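Long-range contact in multiheme cytochrome cf (Carboxydothermus ferrireducens DSM 11255, PDB 6QVM), which probably passes electrons through eleven c-type hemes in the S-layer to insoluble Fe(III) outside the cell: residues 519-527 with 659-667. Sequence-based numbering, arbitrary orientation.
Sequences QKEVFTGQL and HNTALTELL. With HEC (heme c), chain N.
N660 ND2 donates to V522 O at 3.0 Å, the one hydrogen bond between the segments. It runs almost straight on to the carbonyl, in the plane of the N660 amide. V522 O also accepts G525 N, so two N-H groups grip it. N660 OD1 takes L663 N at 3.2 Å from above the plane of the amide carbonyl, as the N-cap of helix 661-672. With CG anti to the backbone N (chi1 -163°), the amide lies between the two helix ends. ND2 holds the end of one and OD1 the start of the other. A CA-H...O contact, F523 CA to H659 O at 3.4 Å, joins the backbones.

H659 binds the heme iron through NE2 at 1.9 Å, and H553 is the second axial ligand. H659 ND1 is hydrogen-bonded to D653 OD1. With the iron bond this should restrict ring rotation. Q519 CG meets the ring edge near its plane, 3.3 Å from H659 CE1. The Q519 amide stands nearly at right angles to the imidazole and lies by the heme methyl CMA, with NE2 bonded to D653 O. On the same face of the heme, F523 packs on the CAB/CBB thioether arm, CD2 3.4 Å from heme CBB. CAB lies over one face of the phenyl ring, toward its rim.

V522 CG1 packs on H659 CB. L663 CD2 touches G525 CA and meets L527 CD2 tip to tip at 3.8 Å. L527 CD1 likewise reaches L667 CD2.

Helix 519-524 ends in a Schellman motif with G525, of positive phi, as its C-prime residue: Q526 N bonds E521 O and G525 N bonds V522 O. The helix end meets the N-capped helix start beside a heme c with two histidine ligands, the ligation common in multiheme cytochromes c.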
loop_
_atom_site.group_PDB
_atom_site.type_symbol
_atom_site.label_atom_id
_atom_site.label_comp_id
_atom_site.label_asym_id
_atom_site.label_seq_id
_atom_site.Cartn_x
_atom_site.Cartn_y
_atom_site.Cartn_z
ATOM N N GLN A 519 4.192 14.295 -27.253
ATOM C CA GLN A 519 5.238 14.891 -26.428
ATOM C C GLN A 519 6.486 14.018 -26.373
ATOM O O GLN A 519 7.608 14.534 -26.414
ATOM C CB GLN A 519 4.709 15.163 -25.021
ATOM C CG GLN A 519 3.831 16.401 -24.923
ATOM C CD GLN A 519 2.380 16.121 -25.254
ATOM O OE1 GLN A 519 1.936 14.974 -25.219
ATOM N NE2 GLN A 519 1.629 17.171 -25.575
ATOM N N LYS A 520 6.316 12.697 -26.268
ATOM C CA LYS A 520 7.466 11.796 -26.289
ATOM C C LYS A 520 8.310 12.016 -27.538
ATOM O O LYS A 520 9.533 12.177 -27.461
ATOM C CB LYS A 520 7.003 10.340 -26.209
ATOM C CG LYS A 520 8.118 9.321 -26.445
ATOM C CD LYS A 520 7.615 7.893 -26.327
ATOM C CE LYS A 520 8.759 6.900 -26.459
ATOM N NZ LYS A 520 8.311 5.502 -26.209
ATOM N N GLU A 521 7.663 12.051 -28.703
ATOM C CA GLU A 521 8.398 12.136 -29.960
ATOM C C GLU A 521 9.034 13.509 -30.151
ATOM O O GLU A 521 10.163 13.608 -30.646
ATOM C CB GLU A 521 7.474 11.802 -31.127
ATOM C CG GLU A 521 7.037 10.335 -31.187
ATOM C CD GLU A 521 5.957 9.988 -30.175
ATOM O OE1 GLU A 521 5.717 8.785 -29.945
ATOM O OE2 GLU A 521 5.344 10.919 -29.614
ATOM N N VAL A 522 8.325 14.579 -29.789
ATOM C CA VAL A 522 8.908 15.916 -29.883
ATOM C C VAL A 522 10.081 16.047 -28.921
ATOM O O VAL A 522 11.171 16.497 -29.294
ATOM C CB VAL A 522 7.841 16.989 -29.608
ATOM C CG1 VAL A 522 8.489 18.370 -29.472
ATOM C CG2 VAL A 522 6.796 16.990 -30.698
ATOM N N PHE A 523 9.868 15.651 -27.665
ATOM C CA PHE A 523 10.885 15.832 -26.635
ATOM C C PHE A 523 12.118 14.981 -26.906
ATOM O O PHE A 523 13.249 15.449 -26.731
ATOM C CB PHE A 523 10.291 15.516 -25.263
ATOM C CG PHE A 523 11.284 15.567 -24.139
ATOM C CD1 PHE A 523 11.630 16.775 -23.553
ATOM C CD2 PHE A 523 11.865 14.406 -23.659
ATOM C CE1 PHE A 523 12.542 16.821 -22.514
ATOM C CE2 PHE A 523 12.780 14.444 -22.624
ATOM C CZ PHE A 523 13.119 15.654 -22.049
ATOM N N THR A 524 11.926 13.727 -27.324
ATOM C CA THR A 524 13.061 12.908 -27.729
ATOM C C THR A 524 13.626 13.330 -29.079
ATOM O O THR A 524 14.723 12.888 -29.431
ATOM C CB THR A 524 12.670 11.430 -27.777
ATOM O OG1 THR A 524 11.541 11.261 -28.642
ATOM C CG2 THR A 524 12.326 10.921 -26.381
ATOM N N GLY A 525 12.917 14.184 -29.820
ATOM C CA GLY A 525 13.355 14.587 -31.143
ATOM C C GLY A 525 13.330 13.491 -32.185
ATOM O O GLY A 525 14.094 13.550 -33.152
ATOM N N GLN A 526 12.480 12.483 -32.010
ATOM C CA GLN A 526 12.397 11.336 -32.913
ATOM C C GLN A 526 10.967 11.237 -33.433
ATOM O O GLN A 526 10.089 10.682 -32.764
ATOM C CB GLN A 526 12.818 10.049 -32.207
ATOM C CG GLN A 526 14.223 10.076 -31.633
ATOM C CD GLN A 526 14.688 8.713 -31.162
ATOM O OE1 GLN A 526 14.645 7.738 -31.910
ATOM N NE2 GLN A 526 15.132 8.638 -29.913
ATOM N N LEU A 527 10.739 11.760 -34.639
ATOM C CA LEU A 527 9.396 11.793 -35.201
ATOM C C LEU A 527 9.011 10.495 -35.898
ATOM O O LEU A 527 7.816 10.220 -36.046
ATOM C CB LEU A 527 9.268 12.965 -36.175
ATOM C CG LEU A 527 9.499 14.325 -35.516
ATOM C CD1 LEU A 527 9.237 15.453 -36.497
ATOM C CD2 LEU A 527 8.628 14.469 -34.277
ATOM N N HIS A 659 9.295 21.920 -25.632
ATOM C CA HIS A 659 9.699 20.522 -25.528
ATOM C C HIS A 659 10.889 20.173 -26.416
ATOM O O HIS A 659 11.518 19.132 -26.193
ATOM C CB HIS A 659 8.512 19.609 -25.866
ATOM C CG HIS A 659 7.452 19.580 -24.805
ATOM N ND1 HIS A 659 6.225 18.981 -24.989
ATOM C CD2 HIS A 659 7.436 20.086 -23.549
ATOM C CE1 HIS A 659 5.500 19.114 -23.891
ATOM N NE2 HIS A 659 6.213 19.779 -23.001
ATOM N N ASN A 660 11.197 20.996 -27.421
ATOM C CA ASN A 660 12.366 20.808 -28.272
ATOM C C ASN A 660 12.515 22.012 -29.193
ATOM O O ASN A 660 11.962 22.022 -30.297
ATOM C CB ASN A 660 12.265 19.520 -29.097
ATOM C CG ASN A 660 13.614 19.082 -29.656
ATOM O OD1 ASN A 660 14.523 19.894 -29.834
ATOM N ND2 ASN A 660 13.749 17.794 -29.930
ATOM N N THR A 661 13.264 23.027 -28.745
ATOM C CA THR A 661 13.348 24.275 -29.501
ATOM C C THR A 661 13.936 24.044 -30.890
ATOM O O THR A 661 13.515 24.681 -31.864
ATOM C CB THR A 661 14.174 25.311 -28.738
ATOM O OG1 THR A 661 15.438 24.734 -28.378
ATOM C CG2 THR A 661 13.436 25.772 -27.496
ATOM N N ALA A 662 14.893 23.123 -31.003
ATOM C CA ALA A 662 15.577 22.908 -32.275
ATOM C C ALA A 662 14.728 22.094 -33.246
ATOM O O ALA A 662 14.686 22.398 -34.445
ATOM C CB ALA A 662 16.922 22.225 -32.039
ATOM N N LEU A 663 14.045 21.060 -32.752
ATOM C CA LEU A 663 13.094 20.358 -33.606
ATOM C C LEU A 663 11.954 21.275 -34.026
ATOM O O LEU A 663 11.396 21.112 -35.115
ATOM C CB LEU A 663 12.543 19.118 -32.896
ATOM C CG LEU A 663 11.588 18.252 -33.723
ATOM C CD1 LEU A 663 12.278 17.802 -34.997
ATOM C CD2 LEU A 663 11.094 17.056 -32.924
ATOM N N THR A 664 11.622 22.263 -33.194
ATOM C CA THR A 664 10.494 23.144 -33.487
ATOM C C THR A 664 10.799 24.072 -34.657
ATOM O O THR A 664 9.969 24.243 -35.555
ATOM C CB THR A 664 10.128 23.945 -32.239
ATOM O OG1 THR A 664 9.442 23.093 -31.313
ATOM C CG2 THR A 664 9.244 25.133 -32.599
ATOM N N GLU A 665 11.986 24.678 -34.670
ATOM C CA GLU A 665 12.318 25.585 -35.763
ATOM C C GLU A 665 12.597 24.819 -37.048
ATOM O O GLU A 665 12.214 25.264 -38.137
ATOM C CB GLU A 665 13.499 26.468 -35.369
ATOM C CG GLU A 665 13.138 27.496 -34.305
ATOM C CD GLU A 665 14.222 28.536 -34.088
ATOM O OE1 GLU A 665 15.394 28.150 -33.907
ATOM O OE2 GLU A 665 13.902 29.744 -34.108
ATOM N N LEU A 666 13.224 23.644 -36.941
ATOM C CA LEU A 666 13.393 22.787 -38.109
ATOM C C LEU A 666 12.061 22.268 -38.624
ATOM O O LEU A 666 11.973 21.871 -39.790
ATOM C CB LEU A 666 14.324 21.616 -37.775
ATOM C CG LEU A 666 14.889 20.774 -38.925
ATOM C CD1 LEU A 666 16.243 21.301 -39.400
ATOM C CD2 LEU A 666 14.982 19.308 -38.518
ATOM N N LEU A 667 11.027 22.255 -37.778
ATOM C CA LEU A 667 9.703 21.852 -38.241
ATOM C C LEU A 667 8.965 23.014 -38.892
ATOM O O LEU A 667 8.275 22.827 -39.899
ATOM C CB LEU A 667 8.881 21.278 -37.083
ATOM C CG LEU A 667 9.107 19.816 -36.707
ATOM C CD1 LEU A 667 7.981 19.306 -35.815
ATOM C CD2 LEU A 667 9.249 18.946 -37.947
HETATM FE FE HEC N . 5.854 19.731 -21.113
HETATM C CHA HEC N . 3.135 21.559 -22.054
HETATM C CHB HEC N . 3.941 16.817 -21.376
HETATM C CHC HEC N . 8.618 17.845 -20.582
HETATM C CHD HEC N . 7.662 22.611 -20.427
HETATM N NA HEC N . 3.921 19.260 -21.604
HETATM C C1A HEC N . 2.963 20.191 -21.954
HETATM C C2A HEC N . 1.727 19.476 -22.209
HETATM C C3A HEC N . 1.944 18.174 -22.018
HETATM C C4A HEC N . 3.326 18.013 -21.638
HETATM C CMA HEC N . 0.894 17.056 -22.169
HETATM C CAA HEC N . 0.394 20.121 -22.626
HETATM C CBA HEC N . -0.206 20.683 -21.353
HETATM C CGA HEC N . -1.234 21.716 -21.703
HETATM O O1A HEC N . -1.151 22.846 -21.159
HETATM O O2A HEC N . -2.134 21.408 -22.524
HETATM N NB HEC N . 6.201 17.701 -20.974
HETATM C C1B HEC N . 5.300 16.678 -21.213
HETATM C C2B HEC N . 6.033 15.431 -21.268
HETATM C C3B HEC N . 7.334 15.708 -21.035
HETATM C C4B HEC N . 7.459 17.148 -20.850
HETATM C CMB HEC N . 5.375 14.048 -21.493
HETATM C CAB HEC N . 8.513 14.705 -20.982
HETATM C CBB HEC N . 8.706 13.995 -22.342
HETATM N NC HEC N . 7.759 20.163 -20.572
HETATM C C1C HEC N . 8.750 19.210 -20.420
HETATM C C2C HEC N . 9.984 19.888 -20.072
HETATM C C3C HEC N . 9.744 21.215 -20.064
HETATM C C4C HEC N . 8.331 21.405 -20.359
HETATM C CMC HEC N . 11.344 19.181 -19.865
HETATM C CAC HEC N . 10.748 22.359 -19.750
HETATM C CBC HEC N . 11.880 22.417 -20.800
HETATM N ND HEC N . 5.463 21.778 -21.221
HETATM C C1D HEC N . 6.372 22.782 -20.891
HETATM C C2D HEC N . 5.739 24.057 -21.120
HETATM C C3D HEC N . 4.323 23.743 -21.623
HETATM C C4D HEC N . 4.242 22.295 -21.661
HETATM C CMD HEC N . 6.357 25.451 -20.894
HETATM C CAD HEC N . 3.242 24.775 -22.011
HETATM C CBD HEC N . 2.045 24.590 -21.083
HETATM C CGD HEC N . 1.651 25.905 -20.459
HETATM O O1D HEC N . 1.470 25.941 -19.210
HETATM O O2D HEC N . 1.521 26.917 -21.202
#